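PDB 4UXD: 2-dehydro-3-deoxy-d-gluconate/2-dehydro-3-deoxy-phosphogluconate aldolase from Picrophilus torridus, which belongs to the dihydrodipicolinate synthetase family of aldolases, folds as a parallel beta/alpha barrel and is found in an assembly of four protein chains. Local coordinates for residues 81-86 / 94-99; 69-74 / 122-127; 111-116 / 147-152; 104-109 / 141-146. One frame throughout, in Å; residues are numbered along the deposited sequence.

Contact 1: residues 81-86 / 94-99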
loop_
_atom_site.group_PDB
_atom_site.type_symbol
_atom_site.label_atom_id
_atom_site.label_comp_id
_atom_site.label_asym_id
_atom_site.label_seq_id
_atom_site.Cartn_x
_atom_site.Cartn_y
_atom_site.Cartn_z
ATOM N N ASP A 81 -36.072 8.093 4.016
ATOM C CA ASP A 81 -36.835 9.280 3.667
ATOM C C ASP A 81 -36.377 9.828 2.319
ATOM O O ASP A 81 -37.206 10.176 1.481
ATOM C CB ASP A 81 -36.720 10.343 4.766
ATOM C CG ASP A 81 -37.531 9.984 6.017
ATOM O OD1 ASP A 81 -38.465 9.139 5.929
ATOM O OD2 ASP A 81 -37.228 10.553 7.089
ATOM N N PHE A 82 -35.066 9.858 2.084
ATOM C CA PHE A 82 -34.535 10.415 0.831
ATOM C C PHE A 82 -34.908 9.562 -0.394
ATOM O O PHE A 82 -35.269 10.091 -1.443
ATOM C CB PHE A 82 -33.028 10.561 0.940
ATOM C CG PHE A 82 -32.396 11.315 -0.188
ATOM C CD1 PHE A 82 -32.439 12.701 -0.228
ATOM C CD2 PHE A 82 -31.711 10.642 -1.183
ATOM C CE1 PHE A 82 -31.831 13.399 -1.253
ATOM C CE2 PHE A 82 -31.094 11.338 -2.211
ATOM C CZ PHE A 82 -31.154 12.717 -2.246
ATOM N N LEU A 83 -34.819 8.244 -0.264
ATOM C CA LEU A 83 -35.231 7.354 -1.345
ATOM C C LEU A 83 -36.711 7.591 -1.679
ATOM O O LEU A 83 -37.116 7.540 -2.838
ATOM C CB LEU A 83 -34.999 5.890 -0.966
ATOM C CG LEU A 83 -33.566 5.446 -0.669
ATOM C CD1 LEU A 83 -33.513 3.937 -0.486
ATOM C CD2 LEU A 83 -32.590 5.876 -1.758
ATOM N N LYS A 84 -37.517 7.860 -0.657
ATOM C CA LYS A 84 -38.920 8.134 -0.880
ATOM C C LYS A 84 -39.093 9.430 -1.675
ATOM O O LYS A 84 -39.835 9.474 -2.652
ATOM C CB LYS A 84 -39.668 8.215 0.452
ATOM C CG LYS A 84 -41.107 7.711 0.387
ATOM C CD LYS A 84 -41.794 7.784 1.732
ATOM C CE LYS A 84 -42.129 9.227 2.101
ATOM N NZ LYS A 84 -42.926 9.339 3.358
ATOM N N PHE A 85 -38.397 10.480 -1.271
ATOM C CA PHE A 85 -38.553 11.762 -1.928
ATOM C C PHE A 85 -38.217 11.614 -3.396
ATOM O O PHE A 85 -39.013 11.965 -4.266
ATOM C CB PHE A 85 -37.671 12.827 -1.280
ATOM C CG PHE A 85 -37.797 14.192 -1.912
ATOM C CD1 PHE A 85 -38.851 15.036 -1.576
ATOM C CD2 PHE A 85 -36.856 14.640 -2.827
ATOM C CE1 PHE A 85 -38.966 16.307 -2.155
ATOM C CE2 PHE A 85 -36.964 15.913 -3.402
ATOM C CZ PHE A 85 -38.028 16.736 -3.064
ATOM N N VAL A 86 -37.050 11.047 -3.664
ATOM C CA VAL A 86 -36.575 10.895 -5.026
ATOM C C VAL A 86 -37.540 10.048 -5.848
ATOM O O VAL A 86 -37.813 10.368 -7.004
ATOM C CB VAL A 86 -35.169 10.278 -5.031
ATOM C CG1 VAL A 86 -34.721 9.930 -6.438
ATOM C CG2 VAL A 86 -34.198 11.244 -4.360
ATOM N N ILE A 94 -34.969 4.255 -10.915
ATOM C CA ILE A 94 -34.078 4.511 -9.790
ATOM C C ILE A 94 -33.289 3.260 -9.438
ATOM O O ILE A 94 -33.831 2.147 -9.453
ATOM C CB ILE A 94 -34.879 5.002 -8.542
ATOM C CG1 ILE A 94 -35.506 6.362 -8.831
ATOM C CG2 ILE A 94 -33.985 5.122 -7.305
ATOM C CD1 ILE A 94 -36.489 6.832 -7.802
ATOM N N MET A 95 -32.000 3.458 -9.163
ATOM C CA MET A 95 -31.154 2.451 -8.520
ATOM C C MET A 95 -30.843 2.926 -7.114
ATOM O O MET A 95 -30.098 3.880 -6.939
ATOM C CB MET A 95 -29.844 2.246 -9.270
ATOM C CG MET A 95 -29.959 2.087 -10.758
ATOM S SD MET A 95 -28.307 1.975 -11.473
ATOM C CE MET A 95 -28.685 1.406 -13.133
ATOM N N ALA A 96 -31.402 2.276 -6.108
ATOM C CA ALA A 96 -31.225 2.744 -4.738
ATOM C C ALA A 96 -29.919 2.236 -4.136
ATOM O O ALA A 96 -29.654 1.033 -4.118
ATOM C CB ALA A 96 -32.401 2.311 -3.877
ATOM N N GLY A 97 -29.105 3.154 -3.637
ATOM C CA GLY A 97 -27.962 2.755 -2.855
ATOM C C GLY A 97 -28.491 2.181 -1.568
ATOM O O GLY A 97 -29.079 2.905 -0.790
ATOM N N VAL A 98 -28.299 0.885 -1.352
ATOM C CA VAL A 98 -28.768 0.223 -0.132
ATOM C C VAL A 98 -27.577 -0.241 0.732
ATOM O O VAL A 98 -27.687 -1.175 1.547
ATOM C CB VAL A 98 -29.701 -0.969 -0.488
ATOM C CG1 VAL A 98 -30.964 -0.448 -1.179
ATOM C CG2 VAL A 98 -29.006 -1.983 -1.390
ATOM N N GLY A 99 -26.444 0.446 0.553
ATOM C CA GLY A 99 -25.204 0.143 1.246
ATOM C C GLY A 99 -25.239 0.328 2.751
ATOM O O GLY A 99 -25.908 1.216 3.271
#
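Leu-83 reaches from its helix to Ala-96 on the neighbouring strand, and the approach can be followed atom by atom. CB starts 5.3 Å from the CB of Ala-96. With chi1 at -61°, the next carbon stands anti to the carbonyl carbon and leans toward the strand, bringing CG to 4.6 Å from the CB of Ala-96. At the fork, CD1 makes the nearest approach, 3.9 Å from that same methyl, while CD2 lies a little farther off at 4.2 Å from it. One alanine methyl is thus met by both branches of the leucine.

One turn on, Val-86 and Ile-94 meet with their side chains set obliquely: Val-86 CG1 touches the terminal CD1 of Ile-94 at 3.8 Å. That CD1 also rests 3.9 Å from the backbone oxygen of Val-86. The second branch of the valine, CG2, lies over one face of the Phe-82 ring within the helix.

This is the helix-to-strand half of a beta-alpha-beta unit. Helix 76-88 packs on the outside of strand 95-97, which pairs with Leu-62 and Pro-64 on one flank and with Ala-120 and Val-122 on the other, closing the barrel. The contact probably rests on shape and on the exclusion of water, since the side-chain pairs that meet are aliphatic and belong to buried residues.

Contact 2: residues 69-74 / 122-127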
loop_
_atom_site.group_PDB
_atom_site.type_symbol
_atom_site.label_atom_id
_atom_site.label_comp_id
_atom_site.label_asym_id
_atom_site.label_seq_id
_atom_site.Cartn_x
_atom_site.Cartn_y
_atom_site.Cartn_z
ATOM N N GLY A 69 -23.198 10.426 -2.879
ATOM C CA GLY A 69 -24.248 10.896 -1.988
ATOM C C GLY A 69 -23.921 10.770 -0.509
ATOM O O GLY A 69 -24.792 10.984 0.345
ATOM N N VAL A 70 -22.657 10.447 -0.231
ATOM C CA VAL A 70 -22.124 10.191 1.102
ATOM C C VAL A 70 -23.121 9.505 2.042
ATOM O O VAL A 70 -23.287 9.903 3.195
ATOM C CB VAL A 70 -21.573 11.512 1.761
ATOM C CG1 VAL A 70 -20.291 11.953 1.074
ATOM C CG2 VAL A 70 -22.559 12.642 1.743
ATOM N N PHE A 71 -23.714 8.415 1.553
ATOM C CA PHE A 71 -24.766 7.697 2.277
ATOM C C PHE A 71 -24.403 7.282 3.714
ATOM O O PHE A 71 -25.283 7.308 4.569
ATOM C CB PHE A 71 -25.221 6.446 1.473
ATOM C CG PHE A 71 -24.199 5.341 1.407
ATOM C CD1 PHE A 71 -23.266 5.295 0.379
ATOM C CD2 PHE A 71 -24.178 4.345 2.368
ATOM C CE1 PHE A 71 -22.324 4.305 0.328
ATOM C CE2 PHE A 71 -23.240 3.350 2.317
ATOM C CZ PHE A 71 -22.299 3.329 1.289
ATOM N N PRO A 72 -23.129 6.918 4.001
ATOM C CA PRO A 72 -22.924 6.475 5.387
ATOM C C PRO A 72 -22.914 7.605 6.418
ATOM O O PRO A 72 -22.851 7.345 7.616
ATOM C CB PRO A 72 -21.551 5.796 5.337
ATOM C CG PRO A 72 -20.860 6.463 4.253
ATOM C CD PRO A 72 -21.896 6.768 3.209
ATOM N N TYR A 73 -22.953 8.851 5.968
ATOM C CA TYR A 73 -23.006 9.958 6.910
ATOM C C TYR A 73 -24.439 10.128 7.437
ATOM O O TYR A 73 -24.653 10.835 8.401
ATOM C CB TYR A 73 -22.508 11.265 6.267
ATOM C CG TYR A 73 -21.060 11.257 5.821
ATOM C CD1 TYR A 73 -20.190 10.234 6.206
ATOM C CD2 TYR A 73 -20.558 12.266 5.012
ATOM C CE1 TYR A 73 -18.866 10.209 5.798
ATOM C CE2 TYR A 73 -19.217 12.256 4.597
ATOM C CZ TYR A 73 -18.375 11.222 4.992
ATOM O OH TYR A 73 -17.044 11.203 4.584
ATOM N N PHE A 74 -25.401 9.447 6.822
ATOM C CA PHE A 74 -26.810 9.620 7.160
ATOM C C PHE A 74 -27.355 8.444 7.951
ATOM O O PHE A 74 -26.819 7.329 7.897
ATOM C CB PHE A 74 -27.649 9.812 5.885
ATOM C CG PHE A 74 -27.242 11.000 5.065
ATOM C CD1 PHE A 74 -27.602 12.277 5.445
ATOM C CD2 PHE A 74 -26.481 10.840 3.919
ATOM C CE1 PHE A 74 -27.214 13.358 4.695
ATOM C CE2 PHE A 74 -26.087 11.928 3.170
ATOM C CZ PHE A 74 -26.453 13.183 3.556
ATOM N N VAL A 122 -28.496 -1.094 -5.398
ATOM C CA VAL A 122 -27.059 -1.079 -5.606
ATOM C C VAL A 122 -26.342 -1.310 -4.289
ATOM O O VAL A 122 -26.511 -0.544 -3.337
ATOM C CB VAL A 122 -26.565 0.246 -6.180
ATOM C CG1 VAL A 122 -25.075 0.125 -6.588
ATOM C CG2 VAL A 122 -27.430 0.680 -7.338
ATOM N N LEU A 123 -25.499 -2.336 -4.260
ATOM C CA LEU A 123 -24.839 -2.761 -3.035
ATOM C C LEU A 123 -23.338 -3.002 -3.244
ATOM O O LEU A 123 -22.947 -3.765 -4.124
ATOM C CB LEU A 123 -25.505 -4.032 -2.510
ATOM C CG LEU A 123 -24.896 -4.626 -1.243
ATOM C CD1 LEU A 123 -25.022 -3.637 -0.107
ATOM C CD2 LEU A 123 -25.565 -5.950 -0.881
ATOM N N MET A 124 -22.511 -2.346 -2.427
ATOM C CA MET A 124 -21.069 -2.594 -2.408
ATOM C C MET A 124 -20.721 -3.484 -1.217
ATOM O O MET A 124 -21.536 -3.688 -0.321
ATOM C CB MET A 124 -20.258 -1.283 -2.347
ATOM C CG MET A 124 -20.198 -0.608 -0.981
ATOM S SD MET A 124 -21.829 -0.062 -0.493
ATOM C CE MET A 124 -22.039 1.314 -1.593
ATOM N N PRO A 125 -19.511 -4.037 -1.210
ATOM C CA PRO A 125 -19.273 -4.922 -0.071
ATOM C C PRO A 125 -19.200 -4.192 1.275
ATOM O O PRO A 125 -18.956 -2.988 1.313
ATOM C CB PRO A 125 -17.941 -5.579 -0.422
ATOM C CG PRO A 125 -17.939 -5.607 -1.941
ATOM C CD PRO A 125 -18.602 -4.311 -2.339
ATOM N N PRO A 126 -19.433 -4.921 2.377
ATOM C CA PRO A 126 -19.284 -4.340 3.711
ATOM C C PRO A 126 -17.907 -3.765 3.912
ATOM O O PRO A 126 -16.947 -4.256 3.278
ATOM C CB PRO A 126 -19.494 -5.525 4.653
ATOM C CG PRO A 126 -20.105 -6.574 3.850
ATOM C CD PRO A 126 -19.764 -6.349 2.429
ATOM N N TYR A 127 -17.813 -2.772 4.805
ATOM C CA TYR A 127 -16.596 -2.020 4.992
ATOM C C TYR A 127 -16.185 -2.021 6.460
ATOM O O TYR A 127 -16.662 -2.865 7.229
ATOM C CB TYR A 127 -16.772 -0.609 4.423
ATOM C CG TYR A 127 -18.125 -0.010 4.653
ATOM C CD1 TYR A 127 -19.171 -0.256 3.760
ATOM C CD2 TYR A 127 -18.375 0.793 5.764
ATOM C CE1 TYR A 127 -20.415 0.274 3.963
ATOM C CE2 TYR A 127 -19.634 1.337 5.980
ATOM C CZ TYR A 127 -20.645 1.078 5.074
ATOM O OH TYR A 127 -21.889 1.614 5.270
#
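The hydroxyl oxygen of Tyr-127 sits among carbons of the opposing loop, 3.7 Å from CE2 of Phe-71 and 4.2 Å from CB of Pro-72. The contact lies at the loop end of a beta/alpha barrel: residues 69-74 are in the connection that follows strand 61-63, while the segment 122-127 leaves the C-terminal end of strand 120-123. That is the end of the barrel where active sites of this fold lie. Separately, a glycerol probably taken up from the crystallisation liquor is about 4 Å from the side chain of Tyr-127.

Phe-71 is the centre of the contact, approached by Met-124 and Tyr-127 from the other segment. The methionine chain is curled, with chi2 at -65° and chi3 at -73°, which turns its methyl back onto the end of the phenyl ring. CE of Met-124 is 3.5 Å from CZ of Phe-71 and 3.6 Å from CE1 of the same ring. The sulfur follows behind, SD of Met-124 being 5.0 Å from the centroid of the Phe-71 ring and 59° off its normal, an oblique Met-aromatic contact.

A second subunit completes the cluster: its Tyr-128 meets Phe-71 edge-to-face and also packs against Met-124 and the ring of Tyr-127. Within the loop, the neighbouring proline covers part of one face of the phenyl ring, with CD of Pro-72 3.2 Å above the plane of Phe-71 and displaced toward its rim.

Contact 3: residues 111-116 / 147-152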
loop_
_atom_site.group_PDB
_atom_site.type_symbol
_atom_site.label_atom_id
_atom_site.label_comp_id
_atom_site.label_asym_id
_atom_site.label_seq_id
_atom_site.Cartn_x
_atom_site.Cartn_y
_atom_site.Cartn_z
ATOM N N LYS A 111 -36.126 -3.915 1.006
ATOM C CA LYS A 111 -37.543 -4.169 1.209
ATOM C C LYS A 111 -38.350 -2.897 1.035
ATOM O O LYS A 111 -39.398 -2.889 0.400
ATOM C CB LYS A 111 -37.774 -4.758 2.605
ATOM C CG LYS A 111 -39.203 -5.164 2.895
ATOM C CD LYS A 111 -39.265 -6.226 3.986
ATOM C CE LYS A 111 -38.840 -5.676 5.336
ATOM N NZ LYS A 111 -38.745 -6.745 6.366
ATOM N N PHE A 112 -37.831 -1.818 1.599
ATOM C CA PHE A 112 -38.486 -0.522 1.550
ATOM C C PHE A 112 -38.497 0.055 0.141
ATOM O O PHE A 112 -39.478 0.659 -0.272
ATOM C CB PHE A 112 -37.781 0.432 2.513
ATOM C CG PHE A 112 -38.216 1.860 2.394
ATOM C CD1 PHE A 112 -37.570 2.724 1.529
ATOM C CD2 PHE A 112 -39.252 2.352 3.173
ATOM C CE1 PHE A 112 -37.953 4.060 1.431
ATOM C CE2 PHE A 112 -39.636 3.682 3.078
ATOM C CZ PHE A 112 -38.981 4.537 2.204
ATOM N N SER A 113 -37.410 -0.133 -0.602
ATOM C CA SER A 113 -37.319 0.436 -1.942
ATOM C C SER A 113 -38.041 -0.446 -2.975
ATOM O O SER A 113 -38.499 0.050 -4.011
ATOM C CB SER A 113 -35.852 0.668 -2.331
ATOM O OG SER A 113 -35.002 -0.359 -1.854
ATOM N N MET A 114 -38.169 -1.742 -2.692
ATOM C CA MET A 114 -39.042 -2.590 -3.501
ATOM C C MET A 114 -40.505 -2.153 -3.324
ATOM O O MET A 114 -41.226 -1.970 -4.299
ATOM C CB MET A 114 -38.887 -4.061 -3.127
ATOM C CG MET A 114 -39.482 -5.018 -4.164
ATOM S SD MET A 114 -39.211 -6.774 -3.801
ATOM C CE MET A 114 -40.426 -7.041 -2.501
ATOM N N ASP A 115 -40.924 -1.953 -2.077
ATOM C CA ASP A 115 -42.320 -1.648 -1.768
ATOM C C ASP A 115 -42.778 -0.264 -2.230
ATOM O O ASP A 115 -43.986 -0.020 -2.285
ATOM C CB ASP A 115 -42.570 -1.774 -0.259
ATOM C CG ASP A 115 -42.429 -3.212 0.249
ATOM O OD1 ASP A 115 -42.365 -4.151 -0.581
ATOM O OD2 ASP A 115 -42.384 -3.398 1.484
ATOM N N ILE A 116 -41.844 0.639 -2.546
ATOM C CA ILE A 116 -42.212 1.953 -3.088
ATOM C C ILE A 116 -41.881 2.033 -4.580
ATOM O O ILE A 116 -41.856 3.115 -5.160
ATOM C CB ILE A 116 -41.524 3.140 -2.332
ATOM C CG1 ILE A 116 -39.995 3.148 -2.506
ATOM C CG2 ILE A 116 -41.875 3.106 -0.847
ATOM C CD1 ILE A 116 -39.342 4.484 -2.115
ATOM N N ASN A 147 -34.235 -11.177 -1.193
ATOM C CA ASN A 147 -34.687 -10.025 -1.957
ATOM C C ASN A 147 -34.607 -10.275 -3.456
ATOM O O ASN A 147 -33.517 -10.348 -4.045
ATOM C CB ASN A 147 -33.871 -8.785 -1.586
ATOM C CG ASN A 147 -34.031 -8.395 -0.135
ATOM O OD1 ASN A 147 -33.194 -8.721 0.701
ATOM N ND2 ASN A 147 -35.121 -7.710 0.177
ATOM N N ASP A 148 -35.783 -10.391 -4.059
ATOM C CA ASP A 148 -35.905 -10.760 -5.455
ATOM C C ASP A 148 -35.483 -9.623 -6.393
ATOM O O ASP A 148 -35.109 -9.869 -7.548
ATOM C CB ASP A 148 -37.349 -11.180 -5.750
ATOM C CG ASP A 148 -37.420 -12.427 -6.607
ATOM O OD1 ASP A 148 -37.238 -12.319 -7.841
ATOM O OD2 ASP A 148 -37.645 -13.521 -6.043
ATOM N N MET A 149 -35.522 -8.387 -5.896
ATOM C CA MET A 149 -35.392 -7.221 -6.768
ATOM C C MET A 149 -34.057 -7.144 -7.503
ATOM O O MET A 149 -33.074 -7.798 -7.148
ATOM C CB MET A 149 -35.614 -5.930 -5.976
ATOM C CG MET A 149 -34.492 -5.508 -5.069
ATOM S SD MET A 149 -34.897 -4.019 -4.123
ATOM C CE MET A 149 -35.130 -2.851 -5.467
ATOM N N ASP A 150 -34.056 -6.335 -8.550
ATOM C CA ASP A 150 -32.882 -6.137 -9.372
ATOM C C ASP A 150 -31.765 -5.503 -8.557
ATOM O O ASP A 150 -31.984 -4.506 -7.873
ATOM C CB ASP A 150 -33.222 -5.260 -10.574
ATOM C CG ASP A 150 -33.980 -6.012 -11.637
ATOM O OD1 ASP A 150 -34.495 -7.098 -11.321
ATOM O OD2 ASP A 150 -34.060 -5.518 -12.780
ATOM N N LEU A 151 -30.573 -6.088 -8.627
ATOM C CA LEU A 151 -29.441 -5.566 -7.883
ATOM C C LEU A 151 -28.193 -5.498 -8.744
ATOM O O LEU A 151 -27.868 -6.441 -9.463
ATOM C CB LEU A 151 -29.182 -6.420 -6.636
ATOM C CG LEU A 151 -28.078 -5.905 -5.710
ATOM C CD1 LEU A 151 -28.438 -6.132 -4.274
ATOM C CD2 LEU A 151 -26.765 -6.607 -6.025
ATOM N N LEU A 152 -27.514 -4.359 -8.665
ATOM C CA LEU A 152 -26.204 -4.178 -9.277
ATOM C C LEU A 152 -25.152 -4.176 -8.189
ATOM O O LEU A 152 -25.203 -3.385 -7.235
ATOM C CB LEU A 152 -26.152 -2.886 -10.097
ATOM C CG LEU A 152 -26.986 -2.986 -11.383
ATOM C CD1 LEU A 152 -28.266 -2.173 -11.264
ATOM C CD2 LEU A 152 -26.200 -2.543 -12.595
#
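Asn-147 opens the second segment by laying its side chain beside the turn of helix that begins at Lys-111; the CA atoms of Asn-147 and Lys-111 are 7.2 Å apart. The asparagine side chain also touches Asn-107 and Met-110 of the same helix.

Past Asp-148, whose carboxylate leads off from the helix, comes Met-149, the principal residue of this contact. Its CG is wedged between the backbone N and the carbonyl carbon (chi1 74°), and an extended chi2 then carries the sulfur across to the helix before the methyl bends aside at chi3. SD of Met-149 lies 4.1 Å from CB of Met-114 and 4.3 Å from OG of Ser-113. The serine oxygen is engaged elsewhere, bonded to the backbone oxygens of Leu-109 and Met-110, so the sulfur meets it only by packing. Met-114 is touched at its root, while the residue as a whole remains largely at the surface.

Here the chain is entering strand 150-155 of the beta/alpha barrel, and the contact sets the C-terminal part of helix 103-115 against the approach to a strand two places farther along the sequence. The strand between them in the chain, 120-123, is also its neighbour in the sheet, and strand 150-155 pairs with it through the backbones of Asp-150 and Leu-152.

Contact 4: residues 104-109 / 141-146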
loop_
_atom_site.group_PDB
_atom_site.type_symbol
_atom_site.label_atom_id
_atom_site.label_comp_id
_atom_site.label_asym_id
_atom_site.label_seq_id
_atom_site.Cartn_x
_atom_site.Cartn_y
_atom_site.Cartn_z
ATOM N N ASN A 104 -28.718 -6.146 8.255
ATOM C CA ASN A 104 -30.079 -5.747 8.639
ATOM C C ASN A 104 -30.533 -4.454 7.987
ATOM O O ASN A 104 -31.705 -4.312 7.660
ATOM C CB ASN A 104 -30.197 -5.577 10.147
ATOM C CG ASN A 104 -30.289 -6.895 10.875
ATOM O OD1 ASN A 104 -29.774 -7.915 10.415
ATOM N ND2 ASN A 104 -30.944 -6.881 12.025
ATOM N N GLU A 105 -29.619 -3.502 7.807
ATOM C CA GLU A 105 -29.997 -2.225 7.212
ATOM C C GLU A 105 -30.236 -2.410 5.714
ATOM O O GLU A 105 -31.138 -1.801 5.146
ATOM C CB GLU A 105 -28.930 -1.152 7.467
ATOM C CG GLU A 105 -28.752 -0.779 8.927
ATOM C CD GLU A 105 -27.820 0.395 9.116
ATOM O OE1 GLU A 105 -26.914 0.576 8.281
ATOM O OE2 GLU A 105 -28.012 1.152 10.092
ATOM N N VAL A 106 -29.448 -3.280 5.093
ATOM C CA VAL A 106 -29.592 -3.567 3.674
ATOM C C VAL A 106 -30.975 -4.184 3.386
ATOM O O VAL A 106 -31.702 -3.698 2.521
ATOM C CB VAL A 106 -28.459 -4.530 3.159
ATOM C CG1 VAL A 106 -28.537 -4.713 1.665
ATOM C CG2 VAL A 106 -27.078 -3.997 3.513
ATOM N N ASN A 107 -31.330 -5.243 4.113
ATOM C CA ASN A 107 -32.622 -5.908 3.939
ATOM C C ASN A 107 -33.761 -4.937 4.111
ATOM O O ASN A 107 -34.697 -4.913 3.321
ATOM C CB ASN A 107 -32.792 -7.049 4.934
ATOM C CG ASN A 107 -31.838 -8.180 4.683
ATOM O OD1 ASN A 107 -31.434 -8.429 3.545
ATOM N ND2 ASN A 107 -31.461 -8.873 5.745
ATOM N N GLU A 108 -33.673 -4.134 5.160
ATOM C CA GLU A 108 -34.649 -3.085 5.410
ATOM C C GLU A 108 -34.730 -2.109 4.230
ATOM O O GLU A 108 -35.814 -1.902 3.681
ATOM C CB GLU A 108 -34.290 -2.351 6.702
ATOM C CG GLU A 108 -35.404 -1.510 7.318
ATOM C CD GLU A 108 -35.136 -1.173 8.785
ATOM O OE1 GLU A 108 -34.426 -1.949 9.456
ATOM O OE2 GLU A 108 -35.623 -0.135 9.275
ATOM N N LEU A 109 -33.586 -1.539 3.835
ATOM C CA LEU A 109 -33.515 -0.568 2.738
ATOM C C LEU A 109 -33.960 -1.143 1.392
ATOM O O LEU A 109 -34.474 -0.414 0.539
ATOM C CB LEU A 109 -32.091 -0.021 2.586
ATOM C CG LEU A 109 -31.616 1.035 3.581
ATOM C CD1 LEU A 109 -30.083 1.176 3.537
ATOM C CD2 LEU A 109 -32.290 2.394 3.347
ATOM N N LYS A 141 -24.748 -13.567 -0.407
ATOM C CA LYS A 141 -25.572 -14.763 -0.454
ATOM C C LYS A 141 -26.831 -14.607 0.409
ATOM O O LYS A 141 -27.961 -14.766 -0.070
ATOM C CB LYS A 141 -24.745 -15.969 0.007
ATOM C CG LYS A 141 -25.441 -17.317 -0.078
ATOM C CD LYS A 141 -24.413 -18.400 -0.411
ATOM C CE LYS A 141 -24.860 -19.829 -0.094
ATOM N NZ LYS A 141 -25.974 -19.924 0.880
ATOM N N GLU A 142 -26.622 -14.284 1.680
ATOM C CA GLU A 142 -27.710 -14.170 2.630
ATOM C C GLU A 142 -28.700 -13.111 2.181
ATOM O O GLU A 142 -29.912 -13.245 2.360
ATOM C CB GLU A 142 -27.160 -13.819 4.012
ATOM C CG GLU A 142 -28.058 -14.213 5.170
ATOM C CD GLU A 142 -27.574 -15.471 5.875
ATOM O OE1 GLU A 142 -27.039 -16.373 5.187
ATOM O OE2 GLU A 142 -27.714 -15.549 7.118
ATOM N N ILE A 143 -28.167 -12.051 1.586
ATOM C CA ILE A 143 -28.970 -10.903 1.221
ATOM C C ILE A 143 -29.813 -11.211 -0.028
ATOM O O ILE A 143 -31.034 -11.018 -0.037
ATOM C CB ILE A 143 -28.065 -9.676 0.997
ATOM C CG1 ILE A 143 -27.515 -9.189 2.332
ATOM C CG2 ILE A 143 -28.816 -8.542 0.349
ATOM C CD1 ILE A 143 -26.308 -8.264 2.227
ATOM N N LEU A 144 -29.148 -11.696 -1.071
ATOM C CA LEU A 144 -29.808 -12.025 -2.326
ATOM C C LEU A 144 -30.858 -13.119 -2.149
ATOM O O LEU A 144 -31.765 -13.249 -2.975
ATOM C CB LEU A 144 -28.782 -12.477 -3.363
ATOM C CG LEU A 144 -27.764 -11.429 -3.805
ATOM C CD1 LEU A 144 -26.649 -12.094 -4.616
ATOM C CD2 LEU A 144 -28.430 -10.346 -4.604
ATOM N N SER A 145 -30.718 -13.917 -1.090
ATOM C CA SER A 145 -31.661 -14.990 -0.805
ATOM C C SER A 145 -32.956 -14.467 -0.214
ATOM O O SER A 145 -33.915 -15.222 -0.063
ATOM C CB SER A 145 -31.051 -16.007 0.154
ATOM O OG SER A 145 -30.200 -16.900 -0.531
ATOM N N SER A 146 -32.980 -13.178 0.113
ATOM C CA SER A 146 -34.117 -12.580 0.800
ATOM C C SER A 146 -34.735 -11.426 0.009
ATOM O O SER A 146 -35.651 -10.766 0.482
ATOM C CB SER A 146 -33.676 -12.086 2.177
ATOM O OG SER A 146 -33.080 -13.137 2.911
#
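With chi1 near -174°, Val-106 holds CG1 anti to its own backbone nitrogen, and Ile-143, at chi1 -71°, places CG2 likewise with respect to its nitrogen; the two methyls meet between the helices. CG1 of Val-106 is 4.1 Å from CG2 of Ile-143, and the side chains cross at about a right angle. Asn-107, the next residue on the first helix, crosses the same isoleucine at a slant, its end lying against the CG1 and CG2 side. A single branched side chain is therefore shared by an aliphatic and a polar neighbour, and the CA atoms of Asn-107 and Ile-143 come to 6.8 Å.

Helices 103-115 and 133-144 follow strands 95-97 and 120-123, so this is packing between successive helices in the outer layer of the beta/alpha barrel. Nearby, Asn-104 and Glu-142 pack against Arg-287 and Pro-288 of the second subunit, respectively.

Ser-145 and Ser-146, which follow in the chain, turn their hydroxyls back to the carbonyls of Lys-141 and Glu-142. OG of Ser-146 is 3.2 Å from O of Glu-142, with the C=O...OG angle nearly straight at 172°. The carbonyl oxygen of Lys-141 takes two bonds, one at 3.1 Å from OG of Ser-145 and another from N of Ser-145, which reach it from opposite faces of the carbonyl plane. These bonds stay within segment 141-146. One methyl pair and the flank of an asparagine side chain join the two segments, so the association is probably apolar packing, without directional bonds.

In the fold
The four contacts follow one arc of the barrel. Contacts 1 and 2 share the sheet: Ala-96 O and Val-122 N are 2.7 Å apart, probably hydrogen-bonded, and the centres of the two contacts are about 12 Å apart. The sheet continues into contact 3, where Leu-123 N probably bonds to Leu-152 O at 3.2 Å. Contacts 3 and 4 both use helix 103-115, with centres about 10 Å apart. Contact 4 reaches the strand of contact 2 through Leu-123, whose CD2 lies 3.9 Å from CD1 of Ile-143. Contact 2 lies beside the bound glycerol at the loop end of the barrel; both it and contact 4 touch the second subunit.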